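401aa long hypothetical glucose-1-phosphate thymidylyltransferase (Sulfolobus tokodaii, PDB 2GGO) is a bifunctional sugar-nucleotide enzyme that takes part in the synthesis of UDP-N-acetylglucosamine and UDP-N-acetylgalactosamine, with a nucleotidyltransferase part followed by a hexapeptide-repeat part. Local coordinates at residues Phe89-Leu100 and Ala158-Phe168; Met1-Ser10 and Ile46-Asn57. One frame throughout, in Å; residues are numbered along the deposited sequence.

Interactions 1 and 2 lie side by side in the mixed sheet of the nucleotidyltransferase part, their centres about 11 Å apart. Strands 2-6 and 92-97 are direct neighbours, so the sheet runs from strand 48-53 through these two to strand 155-164. Leu94 O stands 2.6 Å from Phe4 N, probably a hydrogen bond. At the N-terminal end of strand 2-6, Met1 of interaction 2 packs on Glu92 and Lys162 of interaction 1. The C-terminal ends of strands 2-6 and 92-97 probably face the active site. Ala8, Gly9 and Ser10 of interaction 2 probably bind the nucleoside triphosphate, and Tyr97 of interaction 1 the sugar phosphate. The nearest side-chain atoms of Leu6 and Tyr97 are about 4 Å apart.

Interaction 1: residues Phe89-Leu100 and Ala158-Phe168; sequences FNDEALIIYGDL and AGIYKLNSDIF
Phe89 CZ packs on Ile167 CG2 at 4.0 Å. Ala93 CB lies over the centre of one face of the Phe89 ring. Phe168 lies over the opposite face, toward the rim, in an oblique pair with planes 48° apart; its modelled closeness is doubtful. Asp91 O takes the backbone N-H of Ser165 at 2.7 Å. Glu92 OE1 forms a salt bridge with Lys162 NZ at 2.8 Å, using its anti lone pair. The lysine chain bends at chi2 and chi3, and NZ is also hydrogen-bonded to Asn164 OD1. The carbonyls of Leu114 and Glu116 accept from NZ too. Ala93 and Leu163 form an antiparallel hydrogen-bonded pair, and so do Ile95 and Tyr161. These are neighbouring strands of the mixed sheet of a GT-A type nucleotidyltransferase fold. Leu94 CD1 lies 4.2 Å from Ile160 CG2. Ile95 CG1 lies beside the backbone N (chi1 -88°), which puts CG2 against Tyr161 CD1 at 3.6 Å. Ile96 and Ile160 run side by side. The Tyr97 ring has Gly159 CA and Tyr161 OH at its edge and forms an oblique pair with Tyr161. Tyr161 OH is hydrogen-bonded to Asn157 ND2; Asn157, like Tyr97, probably binds N-acetylglucosamine 1-phosphate. Leu100 CD1 touches Ala158 O at 3.3 Å.

Interaction 2: residues Met1-Ser10 and Ile46-Asn57; sequences MKAFILAAGS and IRDITVIVSSKN
Lys2 and Asp48 cross at an angle at the outer end of the strand pair. The lysine chain bends at chi3 and chi4 and folds over the carboxylate. NZ meets Asp48 OD2 at 2.7 Å, on the syn side and 26° out of the carboxylate plane, in a salt bridge. Lys2 CG also lies against OD2. A methionine in place of Lys2 would probably leave the Asp48 carboxylate without its positive mate at this partly exposed end of the strands. On the same face, Phe4 and Thr50 lie side by side and point the same way, with Phe4 CD1 3.8 Å from Thr50 CB. Ile52 comes across Phe4 at a slant. Its CD1 packs on Phe4 CD1 and presses tightly on Leu6 CD2 at 3.4 Å. With CG1 anti to the carbonyl carbon and an unusual chi2 of 137°, CD1 reaches back toward both.

The strands run parallel, 23° apart, as in the Rossmann-like nucleotide-binding half of a GT-A fold, and helix 33-43 lies in the crossover between them. It packs on Ala3 and Ile5 of the opposite face. There Ile5 CD1 crosses to Ile49 CG2 at 3.6 Å, and Ala3 CB sits close on Ile46 CG2 at 3.5 Å. Ala7 CB touches Val51 CG1. Five backbone hydrogen bonds join Ala3, Ile5 and Ala7 to Asp48, Thr50 and Ile52; Ile5 N to Thr50 O is 2.8 Å. Past the strands one water accepts from Ser54 N and Asn57 ND2 and donates to Ala7 O at 2.6 Å. It joins Ala7, just before the probable triphosphate-binding residues Ala8 to Arg13, to the loop after strand 48-53.

Interaction 1: residues Phe89-Leu100 and Ala158-Phe168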
loop_
_atom_site.group_PDB
_atom_site.type_symbol
_atom_site.label_atom_id
_atom_site.label_comp_id
_atom_site.label_asym_id
_atom_site.label_seq_id
_atom_site.Cartn_x
_atom_site.Cartn_y
_atom_site.Cartn_z
ATOM N N PHE A 89 23.632 -6.235 -12.155
ATOM C CA PHE A 89 23.263 -6.743 -13.479
ATOM C C PHE A 89 24.103 -6.225 -14.654
ATOM O O PHE A 89 24.614 -5.080 -14.667
ATOM C CB PHE A 89 21.741 -6.598 -13.757
ATOM C CG PHE A 89 21.327 -5.256 -14.354
ATOM C CD1 PHE A 89 21.245 -5.082 -15.744
ATOM C CD2 PHE A 89 20.989 -4.175 -13.532
ATOM C CE1 PHE A 89 20.860 -3.843 -16.307
ATOM C CE2 PHE A 89 20.588 -2.935 -14.091
ATOM C CZ PHE A 89 20.528 -2.776 -15.483
ATOM N N ASN A 90 24.227 -7.126 -15.628
ATOM C CA ASN A 90 24.664 -6.825 -16.996
ATOM C C ASN A 90 23.466 -7.106 -17.945
ATOM O O ASN A 90 22.422 -7.630 -17.503
ATOM C CB ASN A 90 25.906 -7.673 -17.358
ATOM C CG ASN A 90 26.779 -7.989 -16.134
ATOM O OD1 ASN A 90 27.687 -7.226 -15.776
ATOM N ND2 ASN A 90 26.495 -9.117 -15.484
ATOM N N ASP A 91 23.618 -6.766 -19.228
ATOM C CA ASP A 91 22.550 -6.900 -20.233
ATOM C C ASP A 91 21.328 -6.088 -19.805
ATOM O O ASP A 91 21.315 -4.861 -19.958
ATOM C CB ASP A 91 22.155 -8.371 -20.505
ATOM C CG ASP A 91 23.260 -9.366 -20.132
ATOM O OD1 ASP A 91 24.309 -9.389 -20.842
ATOM O OD2 ASP A 91 23.071 -10.115 -19.124
ATOM N N GLU A 92 20.329 -6.777 -19.242
ATOM C CA GLU A 92 19.007 -6.199 -18.991
ATOM C C GLU A 92 18.431 -6.518 -17.605
ATOM O O GLU A 92 18.657 -7.600 -17.048
ATOM C CB GLU A 92 18.008 -6.701 -20.029
ATOM C CG GLU A 92 18.452 -6.656 -21.452
ATOM C CD GLU A 92 17.525 -7.427 -22.343
ATOM O OE1 GLU A 92 16.487 -6.882 -22.754
ATOM O OE2 GLU A 92 17.834 -8.592 -22.644
ATOM N N ALA A 93 17.647 -5.589 -17.070
ATOM C CA ALA A 93 16.890 -5.872 -15.856
ATOM C C ALA A 93 15.549 -5.198 -15.930
ATOM O O ALA A 93 15.427 -4.128 -16.537
ATOM C CB ALA A 93 17.639 -5.427 -14.636
ATOM N N LEU A 94 14.541 -5.878 -15.366
ATOM C CA LEU A 94 13.249 -5.281 -15.038
ATOM C C LEU A 94 13.329 -4.692 -13.618
ATOM O O LEU A 94 13.721 -5.378 -12.669
ATOM C CB LEU A 94 12.126 -6.304 -15.151
ATOM C CG LEU A 94 10.715 -5.715 -15.085
ATOM C CD1 LEU A 94 10.263 -5.157 -16.388
ATOM C CD2 LEU A 94 9.765 -6.761 -14.662
ATOM N N ILE A 95 13.016 -3.396 -13.514
ATOM C CA ILE A 95 13.063 -2.635 -12.274
ATOM C C ILE A 95 11.622 -2.256 -11.954
ATOM O O ILE A 95 10.905 -1.719 -12.812
ATOM C CB ILE A 95 13.971 -1.367 -12.429
ATOM C CG1 ILE A 95 15.441 -1.655 -12.124
ATOM C CG2 ILE A 95 13.562 -0.273 -11.478
ATOM C CD1 ILE A 95 15.989 -2.945 -12.656
ATOM N N ILE A 96 11.149 -2.608 -10.765
ATOM C CA ILE A 96 9.861 -2.063 -10.299
ATOM C C ILE A 96 9.959 -1.475 -8.901
ATOM O O ILE A 96 10.808 -1.885 -8.100
ATOM C CB ILE A 96 8.673 -3.041 -10.371
ATOM C CG1 ILE A 96 8.840 -4.172 -9.379
ATOM C CG2 ILE A 96 8.428 -3.551 -11.814
ATOM C CD1 ILE A 96 7.602 -4.977 -9.312
ATOM N N TYR A 97 9.110 -0.480 -8.637
ATOM C CA TYR A 97 9.077 0.204 -7.341
ATOM C C TYR A 97 8.246 -0.595 -6.387
ATOM O O TYR A 97 7.207 -1.153 -6.765
ATOM C CB TYR A 97 8.574 1.624 -7.484
ATOM C CG TYR A 97 9.608 2.491 -8.124
ATOM C CD1 TYR A 97 10.734 2.918 -7.414
ATOM C CD2 TYR A 97 9.484 2.867 -9.449
ATOM C CE1 TYR A 97 11.716 3.702 -8.028
ATOM C CE2 TYR A 97 10.435 3.670 -10.076
ATOM C CZ TYR A 97 11.553 4.078 -9.371
ATOM O OH TYR A 97 12.477 4.877 -10.030
ATOM N N GLY A 98 8.732 -0.695 -5.164
ATOM C CA GLY A 98 8.117 -1.569 -4.188
ATOM C C GLY A 98 6.745 -1.169 -3.643
ATOM O O GLY A 98 6.176 -1.915 -2.841
ATOM N N ASP A 99 6.215 -0.009 -4.038
ATOM C CA ASP A 99 4.921 0.388 -3.509
ATOM C C ASP A 99 3.826 0.546 -4.531
ATOM O O ASP A 99 2.814 1.150 -4.245
ATOM C CB ASP A 99 5.027 1.642 -2.654
ATOM C CG ASP A 99 5.862 2.715 -3.287
ATOM O OD1 ASP A 99 6.085 2.674 -4.519
ATOM O OD2 ASP A 99 6.300 3.610 -2.537
ATOM N N LEU A 100 4.024 -0.027 -5.714
ATOM C CA LEU A 100 3.040 0.057 -6.761
ATOM C C LEU A 100 2.214 -1.181 -6.715
ATOM O O LEU A 100 2.735 -2.277 -6.524
ATOM C CB LEU A 100 3.695 0.089 -8.142
ATOM C CG LEU A 100 4.958 0.919 -8.371
ATOM C CD1 LEU A 100 5.590 0.528 -9.751
ATOM C CD2 LEU A 100 4.706 2.463 -8.231
ATOM N N ALA A 158 4.820 5.251 -14.691
ATOM C CA ALA A 158 4.220 4.155 -13.908
ATOM C C ALA A 158 5.215 3.402 -12.996
ATOM O O ALA A 158 4.797 2.521 -12.244
ATOM C CB ALA A 158 3.514 3.175 -14.817
ATOM N N GLY A 159 6.508 3.748 -13.063
ATOM C CA GLY A 159 7.574 3.125 -12.263
ATOM C C GLY A 159 7.889 1.655 -12.519
ATOM O O GLY A 159 8.368 0.966 -11.611
ATOM N N ILE A 160 7.601 1.177 -13.736
ATOM C CA ILE A 160 8.029 -0.149 -14.252
ATOM C C ILE A 160 9.022 -0.011 -15.436
ATOM O O ILE A 160 8.668 0.424 -16.526
ATOM C CB ILE A 160 6.823 -1.001 -14.707
ATOM C CG1 ILE A 160 5.875 -1.245 -13.532
ATOM C CG2 ILE A 160 7.293 -2.343 -15.333
ATOM C CD1 ILE A 160 4.483 -1.579 -13.944
ATOM N N TYR A 161 10.277 -0.353 -15.195
ATOM C CA TYR A 161 11.336 -0.129 -16.164
ATOM C C TYR A 161 11.898 -1.428 -16.685
ATOM O O TYR A 161 11.996 -2.395 -15.948
ATOM C CB TYR A 161 12.498 0.604 -15.496
ATOM C CG TYR A 161 12.143 1.920 -14.872
ATOM C CD1 TYR A 161 12.831 2.377 -13.759
ATOM C CD2 TYR A 161 11.111 2.714 -15.383
ATOM C CE1 TYR A 161 12.518 3.616 -13.169
ATOM C CE2 TYR A 161 10.775 3.950 -14.800
ATOM C CZ TYR A 161 11.498 4.409 -13.703
ATOM O OH TYR A 161 11.193 5.638 -13.117
ATOM N N LYS A 162 12.298 -1.434 -17.947
ATOM C CA LYS A 162 13.138 -2.502 -18.497
ATOM C C LYS A 162 14.362 -1.784 -19.082
ATOM O O LYS A 162 14.287 -1.137 -20.140
ATOM C CB LYS A 162 12.386 -3.288 -19.582
ATOM C CG LYS A 162 12.853 -4.688 -19.863
ATOM C CD LYS A 162 14.191 -4.756 -20.593
ATOM C CE LYS A 162 14.116 -4.187 -22.012
ATOM N NZ LYS A 162 15.377 -4.295 -22.836
ATOM N N LEU A 163 15.477 -1.886 -18.365
ATOM C CA LEU A 163 16.650 -1.077 -18.652
ATOM C C LEU A 163 17.829 -1.980 -18.928
ATOM O O LEU A 163 17.984 -3.041 -18.295
ATOM C CB LEU A 163 16.975 -0.119 -17.491
ATOM C CG LEU A 163 15.904 0.877 -17.008
ATOM C CD1 LEU A 163 16.357 1.556 -15.756
ATOM C CD2 LEU A 163 15.520 1.905 -18.055
ATOM N N ASN A 164 18.628 -1.562 -19.908
ATOM C CA ASN A 164 19.885 -2.239 -20.231
ATOM C C ASN A 164 21.072 -1.622 -19.476
ATOM O O ASN A 164 20.985 -0.489 -18.993
ATOM C CB ASN A 164 20.105 -2.236 -21.735
ATOM C CG ASN A 164 18.840 -2.533 -22.497
ATOM O OD1 ASN A 164 18.180 -3.543 -22.263
ATOM N ND2 ASN A 164 18.486 -1.646 -23.408
ATOM N N SER A 165 22.164 -2.372 -19.364
ATOM C CA SER A 165 23.334 -1.938 -18.605
ATOM C C SER A 165 23.877 -0.525 -18.959
ATOM O O SER A 165 24.707 0.018 -18.226
ATOM C CB SER A 165 24.433 -3.000 -18.703
ATOM O OG SER A 165 24.459 -3.577 -20.001
ATOM N N ASP A 166 23.403 0.073 -20.055
ATOM C CA ASP A 166 23.712 1.476 -20.394
ATOM C C ASP A 166 23.232 2.451 -19.343
ATOM O O ASP A 166 23.654 3.604 -19.337
ATOM C CB ASP A 166 23.030 1.909 -21.686
ATOM C CG ASP A 166 23.108 0.873 -22.754
ATOM O OD1 ASP A 166 24.116 0.127 -22.759
ATOM O OD2 ASP A 166 22.157 0.808 -23.575
ATOM N N ILE A 167 22.315 2.014 -18.486
ATOM C CA ILE A 167 21.806 2.895 -17.461
ATOM C C ILE A 167 22.918 3.361 -16.502
ATOM O O ILE A 167 22.909 4.520 -16.064
ATOM C CB ILE A 167 20.598 2.290 -16.691
ATOM C CG1 ILE A 167 19.773 3.411 -16.029
ATOM C CG2 ILE A 167 21.044 1.236 -15.659
ATOM C CD1 ILE A 167 19.397 4.579 -16.960
ATOM N N PHE A 168 23.879 2.477 -16.212
ATOM C CA PHE A 168 24.940 2.770 -15.236
ATOM C C PHE A 168 25.803 3.961 -15.652
ATOM O O PHE A 168 26.159 4.803 -14.827
ATOM C CB PHE A 168 25.791 1.531 -14.977
ATOM C CG PHE A 168 24.999 0.349 -14.494
ATOM C CD1 PHE A 168 24.476 0.324 -13.199
ATOM C CD2 PHE A 168 24.768 -0.745 -15.337
ATOM C CE1 PHE A 168 23.735 -0.778 -12.750
ATOM C CE2 PHE A 168 24.027 -1.851 -14.899
ATOM C CZ PHE A 168 23.517 -1.868 -13.601
#

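Interaction 2: residues Met1-Ser10 and Ile46-Asn57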
loop_
_atom_site.group_PDB
_atom_site.type_symbol
_atom_site.label_atom_id
_atom_site.label_comp_id
_atom_site.label_asym_id
_atom_site.label_seq_id
_atom_site.Cartn_x
_atom_site.Cartn_y
_atom_site.Cartn_z
ATOM N N MET A 1 15.625 -13.014 -17.778
ATOM C CA MET A 1 15.513 -11.605 -17.327
ATOM C C MET A 1 15.734 -11.574 -15.815
ATOM O O MET A 1 15.367 -12.503 -15.114
ATOM C CB MET A 1 14.115 -11.080 -17.638
ATOM C CG MET A 1 14.024 -10.072 -18.725
ATOM S SD MET A 1 14.678 -8.474 -18.205
ATOM C CE MET A 1 14.980 -7.783 -19.816
ATOM N N LYS A 2 16.360 -10.518 -15.314
ATOM C CA LYS A 2 16.423 -10.296 -13.869
ATOM C C LYS A 2 15.452 -9.189 -13.517
ATOM O O LYS A 2 15.242 -8.268 -14.313
ATOM C CB LYS A 2 17.822 -9.888 -13.445
ATOM C CG LYS A 2 18.631 -10.987 -12.844
ATOM C CD LYS A 2 20.071 -10.493 -12.603
ATOM C CE LYS A 2 20.629 -10.922 -11.241
ATOM N NZ LYS A 2 21.298 -12.273 -11.253
ATOM N N ALA A 3 14.845 -9.303 -12.331
ATOM C CA ALA A 3 13.943 -8.276 -11.821
ATOM C C ALA A 3 14.533 -7.707 -10.536
ATOM O O ALA A 3 15.135 -8.433 -9.750
ATOM C CB ALA A 3 12.574 -8.854 -11.577
ATOM N N PHE A 4 14.400 -6.394 -10.351
ATOM C CA PHE A 4 14.777 -5.727 -9.101
ATOM C C PHE A 4 13.578 -4.988 -8.615
ATOM O O PHE A 4 13.019 -4.173 -9.350
ATOM C CB PHE A 4 15.957 -4.762 -9.284
ATOM C CG PHE A 4 17.259 -5.465 -9.613
ATOM C CD1 PHE A 4 18.208 -5.725 -8.617
ATOM C CD2 PHE A 4 17.520 -5.904 -10.919
ATOM C CE1 PHE A 4 19.414 -6.402 -8.921
ATOM C CE2 PHE A 4 18.712 -6.601 -11.235
ATOM C CZ PHE A 4 19.660 -6.850 -10.239
ATOM N N ILE A 5 13.162 -5.305 -7.389
ATOM C CA ILE A 5 12.091 -4.559 -6.690
ATOM C C ILE A 5 12.738 -3.572 -5.730
ATOM O O ILE A 5 13.506 -3.973 -4.871
ATOM C CB ILE A 5 11.134 -5.488 -5.938
ATOM C CG1 ILE A 5 10.499 -6.463 -6.919
ATOM C CG2 ILE A 5 10.006 -4.660 -5.222
ATOM C CD1 ILE A 5 9.959 -7.720 -6.270
ATOM N N LEU A 6 12.473 -2.285 -5.925
ATOM C CA LEU A 6 13.047 -1.254 -5.085
ATOM C C LEU A 6 12.067 -1.005 -3.922
ATOM O O LEU A 6 10.987 -0.413 -4.099
ATOM C CB LEU A 6 13.330 0.005 -5.900
ATOM C CG LEU A 6 14.113 -0.168 -7.220
ATOM C CD1 LEU A 6 14.376 1.150 -7.945
ATOM C CD2 LEU A 6 15.364 -0.876 -6.966
ATOM N N ALA A 7 12.459 -1.527 -2.759
ATOM C CA ALA A 7 11.664 -1.530 -1.531
ATOM C C ALA A 7 12.462 -0.943 -0.361
ATOM O O ALA A 7 12.413 -1.461 0.758
ATOM C CB ALA A 7 11.237 -2.940 -1.212
ATOM N N ALA A 8 13.184 0.137 -0.622
ATOM C CA ALA A 8 14.165 0.657 0.362
ATOM C C ALA A 8 13.833 1.930 1.158
ATOM O O ALA A 8 14.536 2.201 2.143
ATOM C CB ALA A 8 15.531 0.793 -0.265
ATOM N N GLY A 9 12.811 2.707 0.763
ATOM C CA GLY A 9 12.144 3.680 1.708
ATOM C C GLY A 9 11.936 3.117 3.139
ATOM O O GLY A 9 11.952 1.882 3.321
ATOM N N SER A 10 11.635 3.942 4.166
ATOM C CA SER A 10 10.735 5.117 4.129
ATOM C C SER A 10 9.523 4.946 3.169
ATOM O O SER A 10 9.560 5.332 1.984
ATOM C CB SER A 10 11.477 6.456 3.952
ATOM O OG SER A 10 10.800 7.483 4.679
ATOM N N ILE A 46 9.803 -14.471 -14.976
ATOM C CA ILE A 46 10.955 -13.884 -14.301
ATOM C C ILE A 46 11.052 -14.546 -12.951
ATOM O O ILE A 46 10.058 -14.547 -12.185
ATOM C CB ILE A 46 10.842 -12.361 -14.135
ATOM C CG1 ILE A 46 10.732 -11.708 -15.486
ATOM C CG2 ILE A 46 12.094 -11.792 -13.402
ATOM C CD1 ILE A 46 10.765 -10.222 -15.425
ATOM N N ARG A 47 12.221 -15.118 -12.669
ATOM C CA ARG A 47 12.416 -15.935 -11.456
ATOM C C ARG A 47 13.546 -15.427 -10.606
ATOM O O ARG A 47 13.569 -15.595 -9.368
ATOM C CB ARG A 47 12.743 -17.349 -11.843
ATOM C CG ARG A 47 11.706 -17.987 -12.686
ATOM C CD ARG A 47 10.400 -18.197 -12.017
ATOM N NE ARG A 47 10.512 -18.988 -10.807
ATOM C CZ ARG A 47 9.484 -19.613 -10.237
ATOM N NH1 ARG A 47 8.267 -19.612 -10.809
ATOM N NH2 ARG A 47 9.678 -20.280 -9.096
ATOM N N ASP A 48 14.479 -14.775 -11.290
ATOM C CA ASP A 48 15.611 -14.190 -10.622
ATOM C C ASP A 48 15.245 -12.813 -10.122
ATOM O O ASP A 48 15.485 -11.786 -10.810
ATOM C CB ASP A 48 16.800 -14.118 -11.555
ATOM C CG ASP A 48 18.058 -13.749 -10.833
ATOM O OD1 ASP A 48 17.986 -13.385 -9.636
ATOM O OD2 ASP A 48 19.122 -13.818 -11.465
ATOM N N ILE A 49 14.659 -12.806 -8.924
ATOM C CA ILE A 49 14.105 -11.571 -8.359
ATOM C C ILE A 49 14.940 -11.157 -7.178
ATOM O O ILE A 49 15.236 -11.964 -6.337
ATOM C CB ILE A 49 12.604 -11.713 -7.973
ATOM C CG1 ILE A 49 11.812 -12.295 -9.154
ATOM C CG2 ILE A 49 12.074 -10.357 -7.478
ATOM C CD1 ILE A 49 10.444 -12.983 -8.816
ATOM N N THR A 50 15.303 -9.887 -7.148
ATOM C CA THR A 50 16.073 -9.313 -6.082
ATOM C C THR A 50 15.315 -8.120 -5.491
ATOM O O THR A 50 14.849 -7.231 -6.234
ATOM C CB THR A 50 17.406 -8.792 -6.610
ATOM O OG1 THR A 50 18.116 -9.874 -7.199
ATOM C CG2 THR A 50 18.254 -8.204 -5.476
ATOM N N VAL A 51 15.227 -8.071 -4.163
ATOM C CA VAL A 51 14.722 -6.862 -3.494
ATOM C C VAL A 51 15.846 -5.993 -2.917
ATOM O O VAL A 51 16.642 -6.454 -2.123
ATOM C CB VAL A 51 13.708 -7.203 -2.379
ATOM C CG1 VAL A 51 12.867 -5.988 -2.056
ATOM C CG2 VAL A 51 12.841 -8.332 -2.816
ATOM N N ILE A 52 15.910 -4.738 -3.317
ATOM C CA ILE A 52 16.792 -3.793 -2.634
ATOM C C ILE A 52 16.015 -3.191 -1.452
ATOM O O ILE A 52 14.920 -2.657 -1.603
ATOM C CB ILE A 52 17.316 -2.723 -3.587
ATOM C CG1 ILE A 52 18.157 -3.421 -4.672
ATOM C CG2 ILE A 52 18.163 -1.676 -2.832
ATOM C CD1 ILE A 52 17.909 -2.919 -6.082
ATOM N N VAL A 53 16.582 -3.356 -0.273
ATOM C CA VAL A 53 15.937 -2.991 0.968
ATOM C C VAL A 53 16.891 -2.113 1.795
ATOM O O VAL A 53 18.037 -1.873 1.399
ATOM C CB VAL A 53 15.495 -4.256 1.756
ATOM C CG1 VAL A 53 14.705 -5.162 0.870
ATOM C CG2 VAL A 53 16.682 -5.029 2.353
ATOM N N SER A 54 16.419 -1.598 2.926
ATOM C CA SER A 54 17.312 -0.916 3.839
ATOM C C SER A 54 17.869 -1.949 4.813
ATOM O O SER A 54 17.254 -3.001 5.028
ATOM C CB SER A 54 16.564 0.203 4.556
ATOM O OG SER A 54 15.541 -0.339 5.377
ATOM N N SER A 55 19.039 -1.661 5.388
ATOM C CA SER A 55 19.696 -2.569 6.368
ATOM C C SER A 55 18.812 -2.861 7.569
ATOM O O SER A 55 18.688 -4.024 7.992
ATOM C CB SER A 55 21.019 -1.973 6.824
ATOM O OG SER A 55 21.590 -1.220 5.751
ATOM N N LYS A 56 18.178 -1.800 8.090
ATOM C CA LYS A 56 17.090 -1.933 9.090
ATOM C C LYS A 56 16.141 -3.065 8.742
ATOM O O LYS A 56 15.791 -3.862 9.622
ATOM C CB LYS A 56 16.281 -0.629 9.293
ATOM C CG LYS A 56 16.354 0.400 8.125
ATOM C CD LYS A 56 15.423 1.655 8.259
ATOM C CE LYS A 56 14.014 1.471 7.620
ATOM N NZ LYS A 56 13.919 1.904 6.174
ATOM N N ASN A 57 15.742 -3.147 7.461
ATOM C CA ASN A 57 14.673 -4.069 7.020
ATOM C C ASN A 57 15.146 -5.420 6.453
ATOM O O ASN A 57 14.339 -6.307 6.184
ATOM C CB ASN A 57 13.699 -3.359 6.057
ATOM C CG ASN A 57 12.987 -2.159 6.700
ATOM O OD1 ASN A 57 12.946 -2.019 7.925
ATOM N ND2 ASN A 57 12.427 -1.280 5.862
HETATM O O HOH W 1 14.265 -15.008 -14.136
HETATM O O HOH W 2 17.686 -9.975 -9.833
HETATM O O HOH W 3 13.348 -1.530 3.178
#